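Beta-mannosidase (Trichoderma harzianum, PDB 4CVU) probably hydrolyses terminal beta-linked mannose residues from the non-reducing ends of beta-mannosides, as a fungal glycoside hydrolase of family 2. Local coordinates at residues R316-Q321 with N415-R420; I435-G440 with H477-A482. All blocks are in the same frame, centred on the assembly; numbering follows the deposited sequence.

Contact 1 (R316-Q321 with N415-R420); sequences RDMGNQ and NFNMLR
R316 curls its side chain round the carbonyl oxygen of F416. Its CB packs on the carbonyl oxygen of R439. CG and CD then pass F416 O, with R316 CD 3.4 Å from that oxygen. CG sits between the backbone N and the carbonyl carbon, and the chain bends at chi3 (-50°). This turn brings the guanidinium round to the same oxygen. NE hydrogen-bonds to E412 OE1 of helix 401-413. R316 NH1 makes the direct bond of the contact, to F416 O at 3.0 Å with an N-H...O angle of 158°. The oxygen lies at the edge of the guanidinium, near its plane. NH1 also reaches a water at 2.9 Å that lies close to D317 OD2 and N415 OD1. NH2 gives a hydrogen bond to a second water, which reaches N415 OD1 at 2.8 Å. The guanidinium is thus held by a carbonyl, a carboxylate and water, which should fix its rotation.

M318 packs its methyl on the N417 amide. Its extended chain crosses N417 at about a right angle, and M318 CE rests 3.6 Å from N417 ND2. Both polar ends of that amide are engaged, OD1 by K385 N and ND2 with Y383 O. A further water joins R316 O (2.9 Å) to N417 ND2 (3.2 Å).

N415 has positive phi and is the C-prime residue of a Schellman motif that ends helix 401-413. The chain then runs through F416 and N417 into strand 418-421, one of the parallel strands of the catalytic barrel. The loop 316-321 belongs to an immunoglobulin-like domain and lies between strands 298-305 and 324-332. It therefore meets the barrel where helix 401-413 hands over to strand 418-421, with F382 of strand 380-389 against M318.

Contact 2 (I435-G440 with H477-A482); sequences IADERG and HHASLA. With CD (cadmium ion), chain S; CD (cadmium ion), chain V.
D437 OD1 takes two hydrogen bonds from S480: a sound one from the backbone N (2.8 Å, 157°) and a weak one from OG (3.1 Å). The other carboxylate oxygen completes a His-carboxylate hydrogen bond. H478 ND1 meets D437 OD2 at 2.7 Å, nearly straight at 177°, on the syn side and in the plane of the imidazole. S480 N arrives on the anti side of OD1. One aspartate near the end of helix 430-439 thus holds the type I turn H478 to L481, which leads into strand 481-485 of the (beta/alpha) barrel. D437 CG stands beside its own backbone N, and the carboxylate reaches across to the turn. Alongside, A436 CB packs on S480 CB at 3.6 Å. A water links A479 N to D437 OD2, the latter bond weak.

Both segments also carry metal. H477 CE1 sits above one face of the H478 ring, toward its rim, and H477 NE2, with D430, binds a cadmium ion. A water on that ion also pairs with H478 NE2. A second cadmium is held by both carboxylate oxygens of E438, OE1 at 2.7 Å and OE2 at 2.3 Å.

In the fold
Both contacts are buried, and their centres lie 10 Å apart. Contact 1 joins two domains, the immunoglobulin-like loop 316-321 and the barrel. Contact 2 stays within the barrel and ties a helix to the turn before a strand. They reach the same sheet, and strand 418-421 leads on to helix 430-439. Contact 1 rests on one direct bond with several waters around it. In contact 2 direct bonds to a single carboxylate dominate, and two of its residues, E438 and H477, bind cadmium. The two meet where the helix ends: R316 N lies 2.9 Å from G440 O, a probable hydrogen bond, and Q321 packs against G440.

Contact 1 (R316-Q321 with N415-R420)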
# COMPACT_ATOMS: atom_id res chain seq x y z
N ARG A 316 8.04 0.81 40.39
CA ARG A 316 8.46 2.16 40.02
C ARG A 316 7.70 3.22 40.81
O ARG A 316 6.51 3.07 41.07
CB ARG A 316 8.37 2.40 38.51
CG ARG A 316 7.04 2.11 37.80
CD ARG A 316 7.21 2.33 36.27
NE ARG A 316 7.82 3.63 36.01
CZ ARG A 316 7.19 4.80 36.14
NH1 ARG A 316 5.91 4.87 36.50
NH2 ARG A 316 7.86 5.92 35.92
N ASP A 317 8.42 4.29 41.17
CA ASP A 317 7.89 5.37 42.02
C ASP A 317 7.42 4.91 43.43
O ASP A 317 6.68 5.62 44.10
CB ASP A 317 6.79 6.18 41.29
CG ASP A 317 7.35 7.27 40.36
OD1 ASP A 317 8.57 7.26 40.09
OD2 ASP A 317 6.58 8.16 39.91
N MET A 318 7.88 3.73 43.86
CA MET A 318 7.71 3.30 45.24
C MET A 318 9.05 2.93 45.90
O MET A 318 9.05 2.37 46.98
CB MET A 318 6.76 2.10 45.34
CG MET A 318 5.40 2.30 44.69
SD MET A 318 4.36 0.82 44.85
CE MET A 318 3.37 0.95 43.36
N GLY A 319 10.18 3.21 45.26
CA GLY A 319 11.46 2.84 45.83
C GLY A 319 12.37 2.27 44.79
O GLY A 319 12.19 2.53 43.60
N ASN A 320 13.35 1.48 45.22
CA ASN A 320 14.35 0.96 44.28
C ASN A 320 13.94 -0.38 43.74
O ASN A 320 13.24 -1.14 44.41
CB ASN A 320 15.72 0.84 44.93
CG ASN A 320 16.34 2.19 45.24
OD1 ASN A 320 15.84 3.23 44.83
ND2 ASN A 320 17.43 2.18 46.00
N GLN A 321 14.42 -0.68 42.53
CA GLN A 321 14.17 -1.96 41.91
C GLN A 321 15.35 -2.89 42.20
O GLN A 321 16.00 -3.41 41.30
CB GLN A 321 13.88 -1.78 40.41
CG GLN A 321 12.50 -1.17 40.18
CD GLN A 321 12.45 0.29 40.58
OE1 GLN A 321 13.25 1.08 40.09
NE2 GLN A 321 11.51 0.65 41.45
N ASN A 415 2.82 6.85 33.68
CA ASN A 415 2.80 6.67 35.12
C ASN A 415 2.20 5.33 35.59
O ASN A 415 1.60 5.31 36.63
CB ASN A 415 2.07 7.87 35.82
CG ASN A 415 2.76 9.19 35.59
OD1 ASN A 415 3.92 9.35 35.87
ND2 ASN A 415 2.06 10.13 35.02
N PHE A 416 2.40 4.25 34.82
CA PHE A 416 1.92 2.94 35.19
C PHE A 416 2.71 2.36 36.38
O PHE A 416 3.82 2.71 36.58
CB PHE A 416 2.03 1.94 34.02
CG PHE A 416 0.96 2.05 32.97
CD1 PHE A 416 0.49 3.25 32.55
CD2 PHE A 416 0.51 0.94 32.37
CE1 PHE A 416 -0.43 3.32 31.55
CE2 PHE A 416 -0.41 1.01 31.38
CZ PHE A 416 -0.87 2.20 30.96
N ASN A 417 2.11 1.50 37.17
CA ASN A 417 2.86 0.60 38.03
C ASN A 417 2.46 -0.84 37.83
O ASN A 417 3.05 -1.73 38.45
CB ASN A 417 2.80 1.01 39.50
CG ASN A 417 1.39 1.14 39.99
OD1 ASN A 417 0.53 0.43 39.54
ND2 ASN A 417 1.14 2.13 40.84
N MET A 418 1.52 -1.10 36.90
CA MET A 418 1.02 -2.45 36.66
C MET A 418 0.52 -2.61 35.23
O MET A 418 -0.04 -1.66 34.65
CB MET A 418 -0.14 -2.77 37.64
CG MET A 418 -0.64 -4.20 37.57
SD MET A 418 -1.96 -4.52 38.80
CE MET A 418 -1.01 -4.96 40.23
N LEU A 419 0.78 -3.80 34.66
CA LEU A 419 0.09 -4.33 33.51
C LEU A 419 -0.61 -5.63 33.89
O LEU A 419 -0.05 -6.48 34.61
CB LEU A 419 1.04 -4.60 32.31
CG LEU A 419 1.79 -3.41 31.75
CD1 LEU A 419 2.90 -3.85 30.79
CD2 LEU A 419 0.87 -2.45 31.04
N ARG A 420 -1.82 -5.82 33.36
CA ARG A 420 -2.43 -7.11 33.37
C ARG A 420 -2.09 -7.83 32.10
O ARG A 420 -2.48 -7.38 31.03
CB ARG A 420 -3.95 -7.02 33.48
CG ARG A 420 -4.63 -8.32 33.11
CD ARG A 420 -6.03 -8.33 33.67
NE ARG A 420 -6.77 -9.52 33.25
CZ ARG A 420 -7.86 -9.55 32.49
NH1 ARG A 420 -8.41 -8.45 31.99
NH2 ARG A 420 -8.43 -10.71 32.23
O HOH W 1 5.28 7.50 37.62
O HOH W 2 3.78 3.89 41.28
O HOH W 3 6.46 8.49 35.05

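Contact 2 (I435-G440 with H477-A482)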
# COMPACT_ATOMS: atom_id res chain seq x y z
N ILE A 435 12.45 -7.35 31.72
CA ILE A 435 12.29 -5.94 31.48
C ILE A 435 11.39 -5.38 32.60
O ILE A 435 11.67 -4.37 33.24
CB ILE A 435 11.70 -5.71 30.09
CG1 ILE A 435 12.81 -5.97 29.04
CG2 ILE A 435 11.24 -4.26 29.96
CD1 ILE A 435 12.33 -6.21 27.66
N ALA A 436 10.32 -6.07 32.84
CA ALA A 436 9.39 -5.64 33.91
C ALA A 436 10.12 -5.58 35.25
O ALA A 436 10.15 -4.54 35.91
CB ALA A 436 8.23 -6.61 33.96
N ASP A 437 10.78 -6.67 35.63
CA ASP A 437 11.59 -6.74 36.85
C ASP A 437 12.44 -5.50 37.12
O ASP A 437 12.37 -4.89 38.19
CB ASP A 437 12.58 -7.93 36.74
CG ASP A 437 11.94 -9.25 36.89
OD1 ASP A 437 10.74 -9.34 37.25
OD2 ASP A 437 12.66 -10.26 36.68
N GLU A 438 13.27 -5.14 36.15
CA GLU A 438 14.23 -4.07 36.34
C GLU A 438 13.66 -2.66 36.30
O GLU A 438 14.24 -1.75 36.89
CB GLU A 438 15.36 -4.20 35.33
CG GLU A 438 14.93 -3.91 33.92
CD GLU A 438 15.91 -4.45 32.90
OE1 GLU A 438 16.89 -5.10 33.33
OE2 GLU A 438 15.69 -4.29 31.68
N ARG A 439 12.54 -2.48 35.60
CA ARG A 439 11.83 -1.20 35.55
C ARG A 439 10.81 -1.03 36.67
O ARG A 439 10.34 0.08 36.92
CB ARG A 439 11.08 -1.07 34.20
CG ARG A 439 11.99 -0.92 33.01
CD ARG A 439 11.21 -1.00 31.72
NE ARG A 439 12.05 -0.83 30.52
CZ ARG A 439 12.08 0.24 29.73
NH1 ARG A 439 11.34 1.32 30.00
NH2 ARG A 439 12.86 0.24 28.65
N GLY A 440 10.40 -2.12 37.29
CA GLY A 440 9.41 -2.02 38.38
C GLY A 440 7.94 -1.98 37.99
O GLY A 440 7.12 -1.33 38.66
N HIS A 477 10.42 -16.88 39.90
CA HIS A 477 11.52 -16.08 40.45
C HIS A 477 11.53 -14.61 40.06
O HIS A 477 12.37 -13.86 40.55
CB HIS A 477 12.84 -16.67 39.97
CG HIS A 477 13.12 -16.42 38.54
ND1 HIS A 477 13.90 -15.36 38.11
CD2 HIS A 477 12.71 -17.06 37.42
CE1 HIS A 477 13.98 -15.38 36.80
NE2 HIS A 477 13.27 -16.39 36.35
N HIS A 478 10.65 -14.22 39.13
CA HIS A 478 10.58 -12.84 38.67
C HIS A 478 9.93 -11.95 39.69
O HIS A 478 8.78 -12.18 40.06
CB HIS A 478 9.81 -12.77 37.35
CG HIS A 478 10.58 -13.29 36.19
ND1 HIS A 478 11.69 -12.63 35.70
CD2 HIS A 478 10.44 -14.40 35.44
CE1 HIS A 478 12.16 -13.29 34.66
NE2 HIS A 478 11.45 -14.39 34.51
N ALA A 479 10.65 -10.91 40.13
CA ALA A 479 10.07 -9.96 41.11
C ALA A 479 8.83 -9.21 40.59
O ALA A 479 7.95 -8.85 41.37
CB ALA A 479 11.11 -8.97 41.58
N SER A 480 8.76 -9.03 39.27
CA SER A 480 7.60 -8.35 38.65
C SER A 480 6.29 -9.16 38.73
O SER A 480 5.20 -8.60 38.66
CB SER A 480 7.92 -8.04 37.20
OG SER A 480 7.77 -9.22 36.46
N LEU A 481 6.38 -10.48 38.86
CA LEU A 481 5.22 -11.34 38.85
C LEU A 481 4.38 -11.01 40.06
O LEU A 481 4.87 -11.00 41.17
CB LEU A 481 5.62 -12.82 38.87
CG LEU A 481 4.49 -13.85 39.01
CD1 LEU A 481 3.52 -13.74 37.84
CD2 LEU A 481 5.03 -15.28 39.13
N ALA A 482 3.11 -10.72 39.85
CA ALA A 482 2.30 -10.16 40.93
C ALA A 482 1.13 -11.04 41.39
O ALA A 482 0.59 -10.84 42.49
CB ALA A 482 1.81 -8.80 40.49
CD CD S . 13.43 -17.26 33.72
CD CD V . 17.54 -5.32 30.68
O HOH W 4 13.51 -10.93 39.21
O HOH W 5 11.09 -17.10 32.99
O HOH W 6 15.86 -17.83 32.77
O HOH W 7 19.81 -6.03 30.15